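Local structure of programmed cell death 6-interacting protein (5WA1) at residues K40-F45 and R62-L67; S68-A73 and L86-R91; D118-G123 and T257-V262; E140-L145 and L189-R194. The protein takes part in multivesicular-body cargo sorting, membrane repair and cytokinesis, this chain being its Bro1 domain, which interacts with CHMP4 proteins. One frame throughout, in Å; residues are numbered along the deposited sequence.

Contact 1: K40-F45 and R62-L67; sequences KPLVKF and RAAEEL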
loop_
_atom_site.group_PDB
_atom_site.type_symbol
_atom_site.label_atom_id
_atom_site.label_comp_id
_atom_site.label_asym_id
_atom_site.label_seq_id
_atom_site.Cartn_x
_atom_site.Cartn_y
_atom_site.Cartn_z
ATOM N N LYS A 40 -17.447 21.823 20.800
ATOM C CA LYS A 40 -17.930 23.193 20.982
ATOM C C LYS A 40 -18.475 23.841 19.711
ATOM O O LYS A 40 -19.599 24.369 19.755
ATOM C CB LYS A 40 -16.804 24.036 21.598
ATOM C CG LYS A 40 -17.286 25.274 22.338
ATOM C CD LYS A 40 -16.146 25.939 23.095
ATOM C CE LYS A 40 -16.665 26.932 24.124
ATOM N NZ LYS A 40 -17.476 26.266 25.179
ATOM N N PRO A 41 -17.769 23.844 18.570
ATOM C CA PRO A 41 -18.329 24.502 17.377
ATOM C C PRO A 41 -19.549 23.798 16.808
ATOM O O PRO A 41 -20.314 24.428 16.066
ATOM C CB PRO A 41 -17.162 24.478 16.374
ATOM C CG PRO A 41 -15.944 24.153 17.178
ATOM C CD PRO A 41 -16.431 23.292 18.293
ATOM N N LEU A 42 -19.756 22.521 17.130
ATOM C CA LEU A 42 -20.830 21.729 16.543
ATOM C C LEU A 42 -22.148 21.901 17.293
ATOM O O LEU A 42 -23.177 22.216 16.686
ATOM C CB LEU A 42 -20.428 20.251 16.514
ATOM C CG LEU A 42 -20.924 19.415 15.334
ATOM C CD1 LEU A 42 -20.376 19.960 14.022
ATOM C CD2 LEU A 42 -20.532 17.951 15.509
ATOM N N VAL A 43 -22.134 21.681 18.611
ATOM C CA VAL A 43 -23.351 21.826 19.396
ATOM C C VAL A 43 -23.797 23.284 19.427
ATOM O O VAL A 43 -25.000 23.572 19.482
ATOM C CB VAL A 43 -23.135 21.257 20.812
ATOM C CG1 VAL A 43 -22.060 22.044 21.541
ATOM C CG2 VAL A 43 -24.442 21.265 21.605
ATOM N N LYS A 44 -22.848 24.224 19.365
ATOM C CA LYS A 44 -23.210 25.631 19.250
ATOM C C LYS A 44 -24.081 25.879 18.025
ATOM O O LYS A 44 -24.961 26.749 18.056
ATOM C CB LYS A 44 -21.951 26.499 19.207
ATOM C CG LYS A 44 -22.214 27.983 19.413
ATOM C CD LYS A 44 -20.919 28.759 19.572
ATOM C CE LYS A 44 -21.187 30.213 19.922
ATOM N NZ LYS A 44 -19.922 30.971 20.114
ATOM N N PHE A 45 -23.866 25.125 16.944
ATOM C CA PHE A 45 -24.809 25.168 15.832
ATOM C C PHE A 45 -26.089 24.406 16.160
ATOM O O PHE A 45 -27.180 24.820 15.750
ATOM C CB PHE A 45 -24.158 24.613 14.565
ATOM C CG PHE A 45 -25.138 24.286 13.473
ATOM C CD1 PHE A 45 -25.639 25.278 12.644
ATOM C CD2 PHE A 45 -25.563 22.981 13.274
ATOM C CE1 PHE A 45 -26.540 24.972 11.639
ATOM C CE2 PHE A 45 -26.463 22.670 12.274
ATOM C CZ PHE A 45 -26.954 23.667 11.457
ATOM N N ARG A 62 -24.840 15.239 22.634
ATOM C CA ARG A 62 -24.170 14.027 23.094
ATOM C C ARG A 62 -23.349 13.402 21.973
ATOM O O ARG A 62 -22.181 13.051 22.168
ATOM C CB ARG A 62 -25.197 13.033 23.630
ATOM C CG ARG A 62 -24.598 11.736 24.144
ATOM C CD ARG A 62 -25.647 10.883 24.845
ATOM N NE ARG A 62 -26.302 11.593 25.942
ATOM C CZ ARG A 62 -27.511 12.143 25.862
ATOM N NH1 ARG A 62 -28.196 12.066 24.729
ATOM N NH2 ARG A 62 -28.036 12.771 26.911
ATOM N N ALA A 63 -23.947 13.264 20.784
ATOM C CA ALA A 63 -23.232 12.697 19.648
ATOM C C ALA A 63 -22.055 13.571 19.235
ATOM O O ALA A 63 -21.036 13.052 18.768
ATOM C CB ALA A 63 -24.191 12.496 18.474
ATOM N N ALA A 64 -22.172 14.894 19.395
ATOM C CA ALA A 64 -21.030 15.756 19.119
ATOM C C ALA A 64 -19.912 15.510 20.122
ATOM O O ALA A 64 -18.731 15.499 19.756
ATOM C CB ALA A 64 -21.454 17.223 19.129
ATOM N N GLU A 65 -20.270 15.292 21.388
ATOM C CA GLU A 65 -19.272 14.941 22.392
ATOM C C GLU A 65 -18.613 13.606 22.071
ATOM O O GLU A 65 -17.411 13.425 22.304
ATOM C CB GLU A 65 -19.921 14.889 23.772
ATOM C CG GLU A 65 -18.951 15.172 24.892
ATOM C CD GLU A 65 -18.445 16.596 24.850
ATOM O OE1 GLU A 65 -19.288 17.520 24.831
ATOM O OE2 GLU A 65 -17.210 16.789 24.815
ATOM N N GLU A 66 -19.383 12.652 21.546
ATOM C CA GLU A 66 -18.807 11.363 21.175
ATOM C C GLU A 66 -17.927 11.472 19.937
ATOM O O GLU A 66 -16.993 10.680 19.774
ATOM C CB GLU A 66 -19.910 10.329 20.950
ATOM C CG GLU A 66 -20.520 9.783 22.233
ATOM C CD GLU A 66 -19.488 9.118 23.130
ATOM O OE1 GLU A 66 -19.253 9.627 24.248
ATOM O OE2 GLU A 66 -18.907 8.093 22.712
ATOM N N LEU A 67 -18.208 12.435 19.055
ATOM C CA LEU A 67 -17.386 12.585 17.861
ATOM C C LEU A 67 -16.027 13.183 18.200
ATOM O O LEU A 67 -15.000 12.755 17.658
ATOM C CB LEU A 67 -18.101 13.444 16.821
ATOM C CG LEU A 67 -17.221 13.654 15.581
ATOM C CD1 LEU A 67 -16.877 12.317 14.925
ATOM C CD2 LEU A 67 -17.863 14.600 14.588
#
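L42 lays the side of its chain against the methyl of A64. Two of its carbons do the touching: L42 CD2 comes to 3.8 Å from A64 CB, and L42 CB itself to 4.1 Å from A64 CB, so the short alanine meets both the root and one branch of the leucine. L42 holds CG about 34° off the position anti to its backbone N (chi1 -146°), and in this pose CD2 lies on A64. Beyond the alanine, methyl faces methyl more loosely, with L42 CD2 and L67 CD2 4.4 Å apart. No hydrogen bond crosses; the contacts are all between apolar side chains, with 126 Å² buried in total, and the residues that touch are all buried. Here helix 39-49 packs beside helix 56-75 near one end of the elongated Bro1 domain. L42 also rests on F103 and on F376 close to the C-terminus, while L67 also touches Y92 and Q95 of helix 83-97 and I99 in the loop that follows.

Contact 2: S68-A73 and L86-R91; sequences SKLRRA and LETLLR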
loop_
_atom_site.group_PDB
_atom_site.type_symbol
_atom_site.label_atom_id
_atom_site.label_comp_id
_atom_site.label_asym_id
_atom_site.label_seq_id
_atom_site.Cartn_x
_atom_site.Cartn_y
_atom_site.Cartn_z
ATOM N N SER A 68 -16.005 14.179 19.086
ATOM C CA SER A 68 -14.734 14.741 19.531
ATOM C C SER A 68 -13.899 13.683 20.241
ATOM O O SER A 68 -12.679 13.606 20.045
ATOM C CB SER A 68 -14.982 15.944 20.452
ATOM O OG SER A 68 -13.806 16.738 20.564
ATOM N N LYS A 69 -14.546 12.860 21.073
ATOM C CA LYS A 69 -13.858 11.745 21.709
ATOM C C LYS A 69 -13.307 10.782 20.669
ATOM O O LYS A 69 -12.169 10.312 20.786
ATOM C CB LYS A 69 -14.815 11.028 22.660
ATOM C CG LYS A 69 -14.311 9.710 23.222
ATOM C CD LYS A 69 -15.353 9.119 24.173
ATOM C CE LYS A 69 -14.969 7.729 24.659
ATOM N NZ LYS A 69 -15.992 7.181 25.597
ATOM N N LEU A 70 -14.097 10.500 19.628
ATOM C CA LEU A 70 -13.657 9.585 18.581
ATOM C C LEU A 70 -12.442 10.130 17.844
ATOM O O LEU A 70 -11.540 9.366 17.482
ATOM C CB LEU A 70 -14.799 9.307 17.601
ATOM C CG LEU A 70 -14.447 8.487 16.349
ATOM C CD1 LEU A 70 -13.847 7.142 16.739
ATOM C CD2 LEU A 70 -15.668 8.295 15.458
ATOM N N ARG A 71 -12.395 11.447 17.616
ATOM C CA ARG A 71 -11.231 12.025 16.951
ATOM C C ARG A 71 -9.974 11.820 17.784
ATOM O O ARG A 71 -8.923 11.439 17.260
ATOM C CB ARG A 71 -11.447 13.519 16.673
ATOM C CG ARG A 71 -10.290 14.114 15.877
ATOM C CD ARG A 71 -10.410 15.610 15.618
ATOM N NE ARG A 71 -9.538 15.988 14.507
ATOM C CZ ARG A 71 -8.271 16.366 14.638
ATOM N NH1 ARG A 71 -7.558 16.683 13.561
ATOM N NH2 ARG A 71 -7.714 16.449 15.840
ATOM N N ARG A 72 -10.061 12.085 19.094
ATOM C CA ARG A 72 -8.906 11.887 19.962
ATOM C C ARG A 72 -8.421 10.439 19.914
ATOM O O ARG A 72 -7.209 10.184 19.886
ATOM C CB ARG A 72 -9.246 12.297 21.395
ATOM C CG ARG A 72 -9.565 13.784 21.562
ATOM C CD ARG A 72 -9.601 14.192 23.032
ATOM N NE ARG A 72 -10.732 13.609 23.752
ATOM C CZ ARG A 72 -11.927 14.181 23.862
ATOM N NH1 ARG A 72 -12.156 15.360 23.298
ATOM N NH2 ARG A 72 -12.897 13.574 24.536
ATOM N N ALA A 73 -9.349 9.481 19.879
ATOM C CA ALA A 73 -8.949 8.076 19.812
ATOM C C ALA A 73 -8.378 7.700 18.445
ATOM O O ALA A 73 -7.510 6.823 18.360
ATOM C CB ALA A 73 -10.137 7.181 20.156
ATOM N N LEU A 86 -7.046 0.437 13.626
ATOM C CA LEU A 86 -7.435 0.719 12.246
ATOM C C LEU A 86 -8.942 0.924 12.140
ATOM O O LEU A 86 -9.405 1.869 11.493
ATOM C CB LEU A 86 -6.976 -0.408 11.307
ATOM C CG LEU A 86 -7.354 -0.177 9.840
ATOM C CD1 LEU A 86 -6.788 1.146 9.340
ATOM C CD2 LEU A 86 -6.888 -1.320 8.934
ATOM N N GLU A 87 -9.726 0.046 12.774
ATOM C CA GLU A 87 -11.177 0.215 12.746
ATOM C C GLU A 87 -11.600 1.539 13.367
ATOM O O GLU A 87 -12.569 2.153 12.906
ATOM C CB GLU A 87 -11.864 -0.954 13.457
ATOM C CG GLU A 87 -11.924 -2.230 12.624
ATOM C CD GLU A 87 -12.719 -2.054 11.337
ATOM O OE1 GLU A 87 -13.717 -1.298 11.346
ATOM O OE2 GLU A 87 -12.339 -2.665 10.313
ATOM N N THR A 88 -10.889 2.001 14.401
ATOM C CA THR A 88 -11.196 3.311 14.967
ATOM C C THR A 88 -10.924 4.421 13.959
ATOM O O THR A 88 -11.738 5.340 13.792
ATOM C CB THR A 88 -10.393 3.535 16.247
ATOM O OG1 THR A 88 -10.727 2.520 17.200
ATOM C CG2 THR A 88 -10.711 4.905 16.839
ATOM N N LEU A 89 -9.785 4.350 13.267
ATOM C CA LEU A 89 -9.516 5.292 12.186
ATOM C C LEU A 89 -10.578 5.192 11.100
ATOM O O LEU A 89 -11.106 6.210 10.639
ATOM C CB LEU A 89 -8.128 5.029 11.596
ATOM C CG LEU A 89 -7.048 6.011 12.027
ATOM C CD1 LEU A 89 -5.697 5.565 11.506
ATOM C CD2 LEU A 89 -7.390 7.416 11.540
ATOM N N LEU A 90 -10.875 3.965 10.655
ATOM C CA LEU A 90 -11.887 3.773 9.622
ATOM C C LEU A 90 -13.230 4.331 10.065
ATOM O O LEU A 90 -13.923 5.004 9.291
ATOM C CB LEU A 90 -12.021 2.292 9.289
ATOM C CG LEU A 90 -10.771 1.649 8.694
ATOM C CD1 LEU A 90 -11.017 0.172 8.459
ATOM C CD2 LEU A 90 -10.379 2.356 7.414
ATOM N N ARG A 91 -13.614 4.058 11.313
ATOM C CA ARG A 91 -14.876 4.574 11.826
ATOM C C ARG A 91 -14.889 6.097 11.816
ATOM O O ARG A 91 -15.895 6.715 11.443
ATOM C CB ARG A 91 -15.127 4.043 13.236
ATOM C CG ARG A 91 -16.425 4.560 13.847
ATOM C CD ARG A 91 -16.514 4.288 15.343
ATOM N NE ARG A 91 -17.597 5.057 15.955
ATOM C CZ ARG A 91 -17.803 5.160 17.263
ATOM N NH1 ARG A 91 -17.002 4.535 18.118
ATOM N NH2 ARG A 91 -18.812 5.891 17.718
#
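Where L70 and A73 meet T88, the segments 68-73 and 86-91 run with axes 9.4 Å apart at closest approach and N-to-C directions 136° apart, an antiparallel but strongly splayed arrangement whose nearest backbone approach is A73 to T88, 7.2 Å between their CA atoms. Helices 56-75 and 83-97 are consecutive in the chain and joined by a short connection, so this is a helical hairpin, part of the largely helical body of the Bro1 domain. L70 is its central side chain, and its two methyls meet mainly different partners. L70 CD1 lies 3.9 Å from T88 CG2, where the two side chains run alongside one another, pointing opposite ways. L70 CD2 instead sits over one face of the R91 guanidinium, 3.8 Å from R91 NE, and also touches the aliphatic CG and CD of that arginine. R91 can lie this way because its chain is extended from CG to NE; although its side chain does not set out straight at 68-73, its length carries the flat end across to L70. No hydrogen bond crosses the contact. Y92, next along from R91, gives L70 a further neighbour. In T88 the methyl CG2 is anti to the backbone N, which directs it at the other helix, while the hydroxyl is used locally in a hydrogen bond from OG1 to the carbonyl of G84. The same methyl closes the contact at the end of 68-73, with T88 CG2 4.0 Å from the carbonyl carbon A73 C.

Contact 3: D118-G123 and T257-V262; sequences DAFDKG and TLPKEV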
loop_
_atom_site.group_PDB
_atom_site.type_symbol
_atom_site.label_atom_id
_atom_site.label_comp_id
_atom_site.label_asym_id
_atom_site.label_seq_id
_atom_site.Cartn_x
_atom_site.Cartn_y
_atom_site.Cartn_z
ATOM N N ASP A 118 3.382 17.238 7.965
ATOM C CA ASP A 118 3.766 16.395 6.836
ATOM C C ASP A 118 4.256 15.040 7.329
ATOM O O ASP A 118 5.017 14.952 8.298
ATOM C CB ASP A 118 4.855 17.076 6.010
ATOM C CG ASP A 118 5.057 16.418 4.657
ATOM O OD1 ASP A 118 5.830 15.437 4.576
ATOM O OD2 ASP A 118 4.438 16.879 3.674
ATOM N N ALA A 119 3.816 13.971 6.649
ATOM C CA ALA A 119 4.240 12.632 7.034
ATOM C C ALA A 119 5.721 12.401 6.757
ATOM O O ALA A 119 6.353 11.575 7.430
ATOM C CB ALA A 119 3.406 11.582 6.301
ATOM N N PHE A 120 6.294 13.113 5.783
ATOM C CA PHE A 120 7.637 12.819 5.294
ATOM C C PHE A 120 8.620 13.953 5.526
ATOM O O PHE A 120 9.732 13.709 6.008
ATOM C CB PHE A 120 7.594 12.486 3.794
ATOM C CG PHE A 120 6.631 11.394 3.446
ATOM C CD1 PHE A 120 6.741 10.145 4.033
ATOM C CD2 PHE A 120 5.609 11.620 2.536
ATOM C CE1 PHE A 120 5.860 9.141 3.713
ATOM C CE2 PHE A 120 4.713 10.621 2.220
ATOM C CZ PHE A 120 4.842 9.379 2.805
ATOM N N ASP A 121 8.245 15.180 5.184
ATOM C CA ASP A 121 9.138 16.335 5.281
ATOM C C ASP A 121 9.258 16.738 6.742
ATOM O O ASP A 121 8.362 17.374 7.300
ATOM C CB ASP A 121 8.601 17.483 4.434
ATOM C CG ASP A 121 9.616 18.595 4.235
ATOM O OD1 ASP A 121 10.598 18.672 5.003
ATOM O OD2 ASP A 121 9.428 19.392 3.294
ATOM N N LYS A 122 10.372 16.371 7.375
ATOM C CA LYS A 122 10.561 16.711 8.779
ATOM C C LYS A 122 10.935 18.174 8.978
ATOM O O LYS A 122 10.779 18.694 10.088
ATOM C CB LYS A 122 11.618 15.797 9.401
ATOM C CG LYS A 122 11.194 14.336 9.426
ATOM C CD LYS A 122 12.202 13.458 10.142
ATOM C CE LYS A 122 11.737 12.009 10.166
ATOM N NZ LYS A 122 12.745 11.101 10.781
ATOM N N GLY A 123 11.401 18.846 7.937
ATOM C CA GLY A 123 11.691 20.266 8.021
ATOM C C GLY A 123 13.093 20.547 8.519
ATOM O O GLY A 123 13.680 19.792 9.293
ATOM N N THR A 257 11.003 12.923 -2.198
ATOM C CA THR A 257 9.985 13.242 -1.209
ATOM C C THR A 257 9.768 12.084 -0.241
ATOM O O THR A 257 9.590 12.307 0.961
ATOM C CB THR A 257 8.686 13.641 -1.916
ATOM O OG1 THR A 257 8.167 12.538 -2.659
ATOM C CG2 THR A 257 8.957 14.771 -2.877
ATOM N N LEU A 258 9.836 10.845 -0.733
ATOM C CA LEU A 258 9.686 9.684 0.127
ATOM C C LEU A 258 10.982 9.420 0.890
ATOM O O LEU A 258 12.043 9.925 0.517
ATOM C CB LEU A 258 9.282 8.469 -0.703
ATOM C CG LEU A 258 7.907 8.626 -1.353
ATOM C CD1 LEU A 258 7.549 7.384 -2.173
ATOM C CD2 LEU A 258 6.831 8.924 -0.286
ATOM N N PRO A 259 10.915 8.651 1.981
ATOM C CA PRO A 259 12.132 8.348 2.744
ATOM C C PRO A 259 13.195 7.681 1.880
ATOM O O PRO A 259 12.898 7.021 0.880
ATOM C CB PRO A 259 11.633 7.403 3.842
ATOM C CG PRO A 259 10.188 7.785 4.020
ATOM C CD PRO A 259 9.703 8.133 2.648
ATOM N N LYS A 260 14.452 7.850 2.308
ATOM C CA LYS A 260 15.616 7.504 1.494
ATOM C C LYS A 260 15.595 6.055 1.029
ATOM O O LYS A 260 16.046 5.741 -0.080
ATOM C CB LYS A 260 16.896 7.758 2.292
ATOM C CG LYS A 260 17.564 9.086 2.050
ATOM C CD LYS A 260 19.037 9.005 2.438
ATOM C CE LYS A 260 19.699 7.786 1.801
ATOM N NZ LYS A 260 21.192 7.837 1.835
ATOM N N GLU A 261 15.111 5.156 1.878
ATOM C CA GLU A 261 15.202 3.733 1.598
ATOM C C GLU A 261 14.171 3.254 0.584
ATOM O O GLU A 261 14.297 2.130 0.102
ATOM C CB GLU A 261 15.060 2.936 2.899
ATOM C CG GLU A 261 13.721 3.116 3.613
ATOM C CD GLU A 261 13.687 4.309 4.566
ATOM O OE1 GLU A 261 14.541 5.218 4.446
ATOM O OE2 GLU A 261 12.796 4.327 5.443
ATOM N N VAL A 262 13.173 4.072 0.236
ATOM C CA VAL A 262 12.118 3.607 -0.661
ATOM C C VAL A 262 12.676 3.340 -2.057
ATOM O O VAL A 262 12.411 2.295 -2.661
ATOM C CB VAL A 262 10.959 4.620 -0.697
ATOM C CG1 VAL A 262 10.007 4.306 -1.842
ATOM C CG2 VAL A 262 10.213 4.603 0.645
#
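A loop-to-loop contact at the surface is made by F120, whose ring packs on L258 and P259 while its CB meets the T257 carbonyl; it brings the connection between strands 114-117 and 131-134 up to the one leading into helix 262-287. The evidence is chiefly a CH-pi interaction: L258 CD2 lies 3.9 Å from the centroid of the F120 ring and 20° off its normal. A119 CB covers the opposite face, so the ring is sandwiched. P259 meets it obliquely, with P259 CD 3.8 Å from F120 CD1. Near the backbone, T257 O comes to 3.5 Å from F120 CB. The turn presenting this ring is an Asx turn that extends into an Asx motif: D118 OD1 accepts from F120 N at 2.7 Å, on its anti side but tilted out of the carboxylate plane, and also from D121 N, which arrives from the opposite face of that plane. The other oxygen, D118 OD2, accepts from D199 N. CG of F120 stands anti to its carbonyl carbon (chi1 -54°), beside the backbone N, and the ring lies alongside L258. Segment 257-262 belongs to the broad region that interacts with CHMP4A, CHMP4B and CHMP4C. L208 of helix 202-226 touches both F120 and L258.

Contact 4: E140-L145 and L189-R194; sequences EKSCVL and LSALSR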
loop_
_atom_site.group_PDB
_atom_site.type_symbol
_atom_site.label_atom_id
_atom_site.label_comp_id
_atom_site.label_asym_id
_atom_site.label_seq_id
_atom_site.Cartn_x
_atom_site.Cartn_y
_atom_site.Cartn_z
ATOM N N GLU A 140 -9.486 17.493 6.530
ATOM C CA GLU A 140 -9.483 16.501 7.599
ATOM C C GLU A 140 -9.721 15.103 7.042
ATOM O O GLU A 140 -8.978 14.166 7.358
ATOM C CB GLU A 140 -10.537 16.862 8.651
ATOM C CG GLU A 140 -10.721 15.813 9.735
ATOM C CD GLU A 140 -9.723 15.939 10.876
ATOM O OE1 GLU A 140 -8.693 16.631 10.716
ATOM O OE2 GLU A 140 -9.983 15.348 11.950
ATOM N N LYS A 141 -10.754 14.947 6.204
ATOM C CA LYS A 141 -11.002 13.670 5.531
ATOM C C LYS A 141 -9.749 13.139 4.842
ATOM O O LYS A 141 -9.419 11.949 4.952
ATOM C CB LYS A 141 -12.117 13.827 4.493
ATOM C CG LYS A 141 -13.516 14.010 5.042
ATOM C CD LYS A 141 -14.460 14.508 3.950
ATOM C CE LYS A 141 -14.344 13.671 2.680
ATOM N NZ LYS A 141 -15.069 14.301 1.537
ATOM N N SER A 142 -9.052 14.004 4.097
ATOM C CA SER A 142 -7.912 13.545 3.306
ATOM C C SER A 142 -6.779 13.053 4.194
ATOM O O SER A 142 -6.137 12.042 3.885
ATOM C CB SER A 142 -7.409 14.669 2.399
ATOM O OG SER A 142 -8.340 14.950 1.378
ATOM N N CYS A 143 -6.499 13.775 5.279
ATOM C CA CYS A 143 -5.422 13.381 6.176
ATOM C C CYS A 143 -5.799 12.145 6.976
ATOM O O CYS A 143 -4.948 11.286 7.234
ATOM C CB CYS A 143 -5.077 14.534 7.119
ATOM S SG CYS A 143 -4.503 16.020 6.286
ATOM N N VAL A 144 -7.063 12.047 7.396
ATOM C CA VAL A 144 -7.513 10.848 8.095
ATOM C C VAL A 144 -7.433 9.636 7.176
ATOM O O VAL A 144 -6.973 8.562 7.583
ATOM C CB VAL A 144 -8.929 11.061 8.661
ATOM C CG1 VAL A 144 -9.560 9.737 9.048
ATOM C CG2 VAL A 144 -8.854 11.964 9.857
ATOM N N LEU A 145 -7.859 9.784 5.919
ATOM C CA LEU A 145 -7.764 8.653 5.000
ATOM C C LEU A 145 -6.310 8.280 4.732
ATOM O O LEU A 145 -6.002 7.101 4.532
ATOM C CB LEU A 145 -8.486 8.958 3.685
ATOM C CG LEU A 145 -8.529 7.767 2.714
ATOM C CD1 LEU A 145 -9.112 6.538 3.405
ATOM C CD2 LEU A 145 -9.307 8.111 1.440
ATOM N N LEU A 189 -7.339 17.712 -4.354
ATOM C CA LEU A 189 -7.220 19.072 -4.872
ATOM C C LEU A 189 -8.543 19.824 -4.773
ATOM O O LEU A 189 -8.579 20.974 -4.313
ATOM C CB LEU A 189 -6.711 19.045 -6.310
ATOM C CG LEU A 189 -5.249 18.609 -6.415
ATOM C CD1 LEU A 189 -4.706 18.814 -7.826
ATOM C CD2 LEU A 189 -4.399 19.347 -5.383
ATOM N N SER A 190 -9.642 19.201 -5.206
ATOM C CA SER A 190 -10.942 19.862 -5.113
ATOM C C SER A 190 -11.396 19.997 -3.667
ATOM O O SER A 190 -12.147 20.921 -3.337
ATOM C CB SER A 190 -11.987 19.099 -5.925
ATOM O OG SER A 190 -12.192 17.799 -5.395
ATOM N N ALA A 191 -10.949 19.092 -2.793
ATOM C CA ALA A 191 -11.336 19.153 -1.389
ATOM C C ALA A 191 -10.665 20.312 -0.662
ATOM O O ALA A 191 -11.260 20.893 0.253
ATOM C CB ALA A 191 -11.004 17.830 -0.700
ATOM N N LEU A 192 -9.440 20.660 -1.043
ATOM C CA LEU A 192 -8.679 21.699 -0.365
ATOM C C LEU A 192 -8.806 23.029 -1.101
ATOM O O LEU A 192 -8.769 23.084 -2.333
ATOM C CB LEU A 192 -7.203 21.316 -0.244
ATOM C CG LEU A 192 -6.770 20.473 0.960
ATOM C CD1 LEU A 192 -7.351 19.065 0.909
ATOM C CD2 LEU A 192 -5.252 20.420 1.058
ATOM N N SER A 193 -8.954 24.105 -0.327
ATOM C CA SER A 193 -8.941 25.438 -0.917
ATOM C C SER A 193 -7.545 25.804 -1.403
ATOM O O SER A 193 -7.388 26.340 -2.508
ATOM C CB SER A 193 -9.442 26.464 0.097
ATOM O OG SER A 193 -9.293 27.779 -0.403
ATOM N N ARG A 194 -6.525 25.518 -0.598
ATOM C CA ARG A 194 -5.150 25.853 -0.918
ATOM C C ARG A 194 -4.400 24.603 -1.375
ATOM O O ARG A 194 -4.967 23.515 -1.501
ATOM C CB ARG A 194 -4.469 26.504 0.288
ATOM C CG ARG A 194 -5.214 27.715 0.836
ATOM C CD ARG A 194 -4.260 28.720 1.471
ATOM N NE ARG A 194 -3.489 28.137 2.565
ATOM C CZ ARG A 194 -3.762 28.319 3.854
ATOM N NH1 ARG A 194 -4.791 29.073 4.219
ATOM N NH2 ARG A 194 -3.002 27.747 4.779
#
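S142 faces the end of helix 164-191, meeting A191 and L192 through a single atom. S142 OG is 4.3 Å from L192 CD1 and 4.4 Å from A191 CB, loose approaches beyond close van der Waals contact, and just 65 Å² is buried between the segments. The hydroxyl does not bond across the contact: with chi1 -69° it stands beside the backbone N and donates to G138 O one turn back in its own helix. The better packed side rests on burial: S142 and L192 are both buried, and V188, a turn before the contact in helix 164-191, also packs on S142. The other side is much looser. K141 only approaches, its side chain 5.8 Å from the nearest atom of 189-194, while L189, S190, S193 and R194 are exposed and R194 is poorly ordered. The boundary falls at L192, which leaves helical geometry (psi 139°) yet turns its chain end inward, onto L134 of strand 131-134 as well. With the CA atoms of S142 and A191 8.1 Å apart, a late part of helix 164-191 meets an early part of the preceding helix 137-157, as in an antiparallel helical hairpin, here beside the two-stranded sheet of the Bro1 domain.

Contacts 1 and 2 follow each other along helix 56-75, their centres 15 Å apart, so this one helix is packed first by helix 39-49 and then by helix 83-97. Contact 2 joins contact 4 directly, although their centres are 18 Å apart: R71 NE forms a salt bridge with E140 OE2 at 2.7 Å, and L89 CD2 packs on V144 CG1 at 4.0 Å. E140 also bonds Y92 and W116, tying helices and sheet together. Contact 4 lies within the long run of chain closed by contact 3, yet the two do not touch, with nearest atoms about 8 Å apart. Contact 3 alone includes a segment of the CHMP4-interacting region; its centre lies 36 Å from that of contact 1.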